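Local coordinates for Ent-copalyl diphosphate synthase (Streptomyces platensis, PDB 5BP8), which belongs to the terpene cyclase class of enzymes and has a mainly helical fold, at residues Thr257-Asn269 against Ser287-Pro301. Residues are numbered along the deposited sequence; the frame is centred on the assembly and turned at random.
Sequences TPIVYFEQAWVLN and SLEAGLTDEGIAAAP
The hydroxyl of Ser287 donates a hydrogen bond to the side-chain carbonyl of Gln264: Ser287 OG lies 2.7 Å from Gln264 OE1, in the plane of the amide and on a lone pair. Serine suits the site because its short side chain, with OG anti to the backbone N (chi1 169°), meets the end of the extended glutamine. At the other end of the contact, Ala299 O faces the first turn of helix 260-274, where amide N-H groups lack partners within the helix. Phe262 N donates to Ala299 O at 3.1 Å, nearly straight (167°), and Tyr261 N adds a weak, bent bond to the same oxygen. Between these two polar sites stands the Tyr261 ring, its OH joined through one water to Ser287 O, with 2.6 Å from Tyr261 OH to the water. Ile297 CD1 makes a CH-pi contact over one face, 3.7 Å from the centroid of the Tyr261 ring, while Val260 CG1 lies toward the rim of the other. Pro301 CD reaches Tyr261 CE2 at 3.5 Å. Gly291, with no side chain, lets the phenol lie close, Tyr261 OH being 3.5 Å from Gly291 CA. Leu288 is a knob in the hole formed by Tyr261, Gln264, Ala265 and Leu268, its CD1 meeting Leu268 CD1 tip to tip at 4.0 Å. Small Ala300 sets its CB against Pro258 O, which is buried without a polar partner. Segments 260-269 and 287-291, at 128°, belong to consecutive helices of a helical hairpin; the chain then turns at Thr293-Gly296 and returns to the start of helix 260-274, consistent with the helical-hairpin architecture of terpene cyclases.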
loop_
_atom_site.group_PDB
_atom_site.type_symbol
_atom_site.label_atom_id
_atom_site.label_comp_id
_atom_site.label_asym_id
_atom_site.label_seq_id
_atom_site.Cartn_x
_atom_site.Cartn_y
_atom_site.Cartn_z
ATOM N N THR A 257 2.304 8.992 -1.678
ATOM C CA THR A 257 3.250 9.764 -0.869
ATOM C C THR A 257 2.661 11.143 -0.631
ATOM O O THR A 257 2.094 11.730 -1.539
ATOM C CB THR A 257 4.648 9.847 -1.500
ATOM O OG1 THR A 257 5.563 10.473 -0.582
ATOM C CG2 THR A 257 4.621 10.592 -2.844
ATOM N N PRO A 258 2.725 11.644 0.616
ATOM C CA PRO A 258 3.226 11.034 1.834
ATOM C C PRO A 258 2.302 9.953 2.387
ATOM O O PRO A 258 1.134 9.823 1.955
ATOM C CB PRO A 258 3.263 12.206 2.855
ATOM C CG PRO A 258 2.650 13.368 2.195
ATOM C CD PRO A 258 2.168 13.001 0.828
ATOM N N ILE A 259 2.836 9.219 3.348
ATOM C CA ILE A 259 2.093 8.255 4.164
ATOM C C ILE A 259 2.347 8.506 5.669
ATOM O O ILE A 259 2.293 7.595 6.494
ATOM C CB ILE A 259 2.473 6.804 3.824
ATOM C CG1 ILE A 259 3.976 6.534 4.006
ATOM C CG2 ILE A 259 2.006 6.438 2.431
ATOM C CD1 ILE A 259 4.269 5.067 4.177
ATOM N N VAL A 260 2.656 9.752 6.003
ATOM C CA VAL A 260 3.193 10.109 7.336
ATOM C C VAL A 260 2.429 9.513 8.538
ATOM O O VAL A 260 3.041 8.923 9.422
ATOM C CB VAL A 260 3.372 11.639 7.441
ATOM C CG1 VAL A 260 2.077 12.410 7.254
ATOM C CG2 VAL A 260 4.045 12.028 8.744
ATOM N N TYR A 261 1.121 9.653 8.593
ATOM C CA TYR A 261 0.379 9.138 9.770
ATOM C C TYR A 261 0.350 7.621 9.861
ATOM O O TYR A 261 0.550 7.036 10.945
ATOM C CB TYR A 261 -1.033 9.679 9.767
ATOM C CG TYR A 261 -1.160 11.205 9.799
ATOM C CD1 TYR A 261 -0.283 11.997 10.559
ATOM C CD2 TYR A 261 -2.204 11.851 9.146
ATOM C CE1 TYR A 261 -0.434 13.370 10.627
ATOM C CE2 TYR A 261 -2.351 13.218 9.204
ATOM C CZ TYR A 261 -1.485 13.974 9.968
ATOM O OH TYR A 261 -1.637 15.351 10.028
ATOM N N PHE A 262 0.113 6.956 8.729
ATOM C CA PHE A 262 0.267 5.502 8.643
ATOM C C PHE A 262 1.652 5.068 9.156
ATOM O O PHE A 262 1.773 4.196 10.029
ATOM C CB PHE A 262 -0.003 5.087 7.175
ATOM C CG PHE A 262 0.492 3.713 6.790
ATOM C CD1 PHE A 262 0.229 2.590 7.559
ATOM C CD2 PHE A 262 1.146 3.525 5.613
ATOM C CE1 PHE A 262 0.669 1.316 7.163
ATOM C CE2 PHE A 262 1.581 2.257 5.214
ATOM C CZ PHE A 262 1.343 1.154 5.998
ATOM N N GLU A 263 2.706 5.685 8.640
ATOM C CA GLU A 263 4.051 5.271 9.049
ATOM C C GLU A 263 4.296 5.533 10.551
ATOM O O GLU A 263 4.813 4.651 11.265
ATOM C CB GLU A 263 5.105 5.985 8.205
ATOM C CG GLU A 263 6.522 5.716 8.698
ATOM C CD GLU A 263 7.551 6.205 7.715
ATOM O OE1 GLU A 263 8.327 7.083 8.118
ATOM O OE2 GLU A 263 7.588 5.686 6.566
ATOM N N GLN A 264 3.915 6.720 11.012
ATOM C CA GLN A 264 4.146 7.082 12.430
ATOM C C GLN A 264 3.452 6.081 13.358
ATOM O O GLN A 264 4.082 5.567 14.287
ATOM C CB GLN A 264 3.686 8.495 12.728
ATOM C CG GLN A 264 4.589 9.535 12.106
ATOM C CD GLN A 264 4.128 10.973 12.286
ATOM O OE1 GLN A 264 2.944 11.270 12.482
ATOM N NE2 GLN A 264 5.070 11.890 12.134
ATOM N N ALA A 265 2.181 5.781 13.082
ATOM C CA ALA A 265 1.418 4.857 13.937
ATOM C C ALA A 265 1.953 3.430 13.883
ATOM O O ALA A 265 2.078 2.752 14.909
ATOM C CB ALA A 265 -0.037 4.870 13.538
ATOM N N TRP A 266 2.252 2.961 12.674
ATOM C CA TRP A 266 2.736 1.593 12.519
ATOM C C TRP A 266 4.123 1.417 13.166
ATOM O O TRP A 266 4.368 0.422 13.854
ATOM C CB TRP A 266 2.720 1.139 11.045
ATOM C CG TRP A 266 1.412 0.379 10.593
ATOM C CD1 TRP A 266 1.319 -0.950 10.268
ATOM C CD2 TRP A 266 0.060 0.915 10.444
ATOM N NE1 TRP A 266 0.031 -1.270 9.904
ATOM C CE2 TRP A 266 -0.767 -0.157 10.000
ATOM C CE3 TRP A 266 -0.525 2.177 10.664
ATOM C CZ2 TRP A 266 -2.159 0.003 9.731
ATOM C CZ3 TRP A 266 -1.925 2.350 10.348
ATOM C CH2 TRP A 266 -2.713 1.266 9.909
ATOM N N VAL A 267 5.003 2.394 12.993
ATOM C CA VAL A 267 6.301 2.368 13.637
ATOM C C VAL A 267 6.140 2.352 15.159
ATOM O O VAL A 267 6.745 1.509 15.847
ATOM C CB VAL A 267 7.195 3.549 13.218
ATOM C CG1 VAL A 267 8.431 3.607 14.100
ATOM C CG2 VAL A 267 7.614 3.415 11.751
ATOM N N LEU A 268 5.330 3.271 15.689
ATOM C CA LEU A 268 5.103 3.296 17.130
ATOM C C LEU A 268 4.477 2.006 17.666
ATOM O O LEU A 268 4.895 1.497 18.721
ATOM C CB LEU A 268 4.245 4.499 17.502
ATOM C CG LEU A 268 4.948 5.845 17.415
ATOM C CD1 LEU A 268 3.928 6.956 17.511
ATOM C CD2 LEU A 268 5.995 5.933 18.527
ATOM N N ASN A 269 3.505 1.438 16.952
ATOM C CA ASN A 269 2.881 0.187 17.413
ATOM C C ASN A 269 3.803 -1.015 17.340
ATOM O O ASN A 269 3.782 -1.877 18.221
ATOM C CB ASN A 269 1.550 -0.105 16.702
ATOM C CG ASN A 269 0.454 0.869 17.113
ATOM O OD1 ASN A 269 0.413 1.347 18.259
ATOM N ND2 ASN A 269 -0.435 1.185 16.177
ATOM N N SER A 287 2.479 15.131 16.014
ATOM C CA SER A 287 1.997 15.002 14.609
ATOM C C SER A 287 0.687 14.233 14.582
ATOM O O SER A 287 -0.288 14.658 13.981
ATOM C CB SER A 287 3.030 14.257 13.745
ATOM O OG SER A 287 2.501 13.894 12.477
ATOM N N LEU A 288 0.666 13.091 15.248
ATOM C CA LEU A 288 -0.535 12.268 15.262
ATOM C C LEU A 288 -1.704 12.961 15.945
ATOM O O LEU A 288 -2.810 12.951 15.426
ATOM C CB LEU A 288 -0.263 10.926 15.920
ATOM C CG LEU A 288 0.643 9.954 15.151
ATOM C CD1 LEU A 288 0.667 8.641 15.902
ATOM C CD2 LEU A 288 0.166 9.739 13.712
ATOM N N GLU A 289 -1.476 13.573 17.110
ATOM C CA GLU A 289 -2.568 14.306 17.779
ATOM C C GLU A 289 -3.142 15.462 16.968
ATOM O O GLU A 289 -4.366 15.671 16.938
ATOM C CB GLU A 289 -2.106 14.823 19.152
ATOM C CG GLU A 289 -2.342 13.827 20.241
ATOM C CD GLU A 289 -2.070 14.381 21.636
ATOM O OE1 GLU A 289 -1.274 15.346 21.791
ATOM O OE2 GLU A 289 -2.660 13.815 22.565
ATOM N N ALA A 290 -2.271 16.219 16.320
ATOM C CA ALA A 290 -2.693 17.313 15.475
ATOM C C ALA A 290 -3.518 16.802 14.314
ATOM O O ALA A 290 -4.414 17.482 13.870
ATOM C CB ALA A 290 -1.496 18.091 14.949
ATOM N N GLY A 291 -3.218 15.608 13.812
ATOM C CA GLY A 291 -3.928 15.107 12.660
ATOM C C GLY A 291 -5.282 14.514 12.999
ATOM O O GLY A 291 -6.175 14.494 12.172
ATOM N N LEU A 292 -5.413 14.004 14.209
ATOM C CA LEU A 292 -6.622 13.335 14.648
ATOM C C LEU A 292 -7.775 14.314 14.860
ATOM O O LEU A 292 -7.593 15.347 15.484
ATOM C CB LEU A 292 -6.301 12.586 15.932
ATOM C CG LEU A 292 -7.341 11.648 16.511
ATOM C CD1 LEU A 292 -7.764 10.579 15.504
ATOM C CD2 LEU A 292 -6.727 11.033 17.751
ATOM N N THR A 293 -8.944 14.007 14.307
ATOM C CA THR A 293 -10.132 14.828 14.484
ATOM C C THR A 293 -11.279 13.959 14.964
ATOM O O THR A 293 -11.123 12.751 15.151
ATOM C CB THR A 293 -10.571 15.517 13.180
ATOM O OG1 THR A 293 -11.168 14.549 12.297
ATOM C CG2 THR A 293 -9.396 16.194 12.496
ATOM N N ASP A 294 -12.447 14.586 15.139
ATOM C CA ASP A 294 -13.683 13.881 15.513
ATOM C C ASP A 294 -14.107 12.881 14.453
ATOM O O ASP A 294 -14.866 11.978 14.724
ATOM C CB ASP A 294 -14.836 14.881 15.701
ATOM C CG ASP A 294 -14.750 15.641 17.010
ATOM O OD1 ASP A 294 -14.210 15.077 17.998
ATOM O OD2 ASP A 294 -15.254 16.792 17.057
ATOM N N GLU A 295 -13.631 13.067 13.232
ATOM C CA GLU A 295 -13.953 12.160 12.140
ATOM C C GLU A 295 -12.870 11.083 11.938
ATOM O O GLU A 295 -13.022 10.216 11.072
ATOM C CB GLU A 295 -14.169 12.973 10.869
ATOM C CG GLU A 295 -15.278 14.014 11.003
ATOM C CD GLU A 295 -16.637 13.474 10.584
ATOM O OE1 GLU A 295 -17.163 12.549 11.249
ATOM O OE2 GLU A 295 -17.176 13.977 9.576
ATOM N N GLY A 296 -11.822 11.128 12.766
ATOM C CA GLY A 296 -10.678 10.217 12.674
ATOM C C GLY A 296 -9.506 10.864 11.955
ATOM O O GLY A 296 -9.260 12.076 12.070
ATOM N N ILE A 297 -8.756 10.042 11.221
ATOM C CA ILE A 297 -7.521 10.489 10.574
ATOM C C ILE A 297 -7.314 9.569 9.350
ATOM O O ILE A 297 -7.874 8.480 9.304
ATOM C CB ILE A 297 -6.318 10.401 11.539
ATOM C CG1 ILE A 297 -5.120 11.204 11.039
ATOM C CG2 ILE A 297 -5.894 8.953 11.797
ATOM C CD1 ILE A 297 -4.026 11.334 12.085
ATOM N N ALA A 298 -6.562 10.066 8.374
ATOM C CA ALA A 298 -6.184 9.327 7.169
ATOM C C ALA A 298 -4.748 8.858 7.261
ATOM O O ALA A 298 -4.044 9.119 8.231
ATOM C CB ALA A 298 -6.333 10.238 5.959
ATOM N N ALA A 299 -4.268 8.221 6.197
ATOM C CA ALA A 299 -2.877 7.813 6.138
ATOM C C ALA A 299 -1.933 9.021 6.062
ATOM O O ALA A 299 -0.749 8.939 6.445
ATOM C CB ALA A 299 -2.658 6.904 4.943
ATOM N N ALA A 300 -2.475 10.128 5.578
ATOM C CA ALA A 300 -1.757 11.393 5.444
ATOM C C ALA A 300 -2.736 12.542 5.192
ATOM O O ALA A 300 -3.868 12.313 4.745
ATOM C CB ALA A 300 -0.757 11.320 4.306
ATOM N N PRO A 301 -2.289 13.793 5.424
ATOM C CA PRO A 301 -3.192 14.890 5.057
ATOM C C PRO A 301 -3.472 14.870 3.539
ATOM O O PRO A 301 -2.565 14.581 2.732
ATOM C CB PRO A 301 -2.426 16.155 5.494
ATOM C CG PRO A 301 -1.362 15.690 6.450
ATOM C CD PRO A 301 -1.057 14.256 6.080
HETATM O O HOH W 1 -0.381 16.573 12.006
#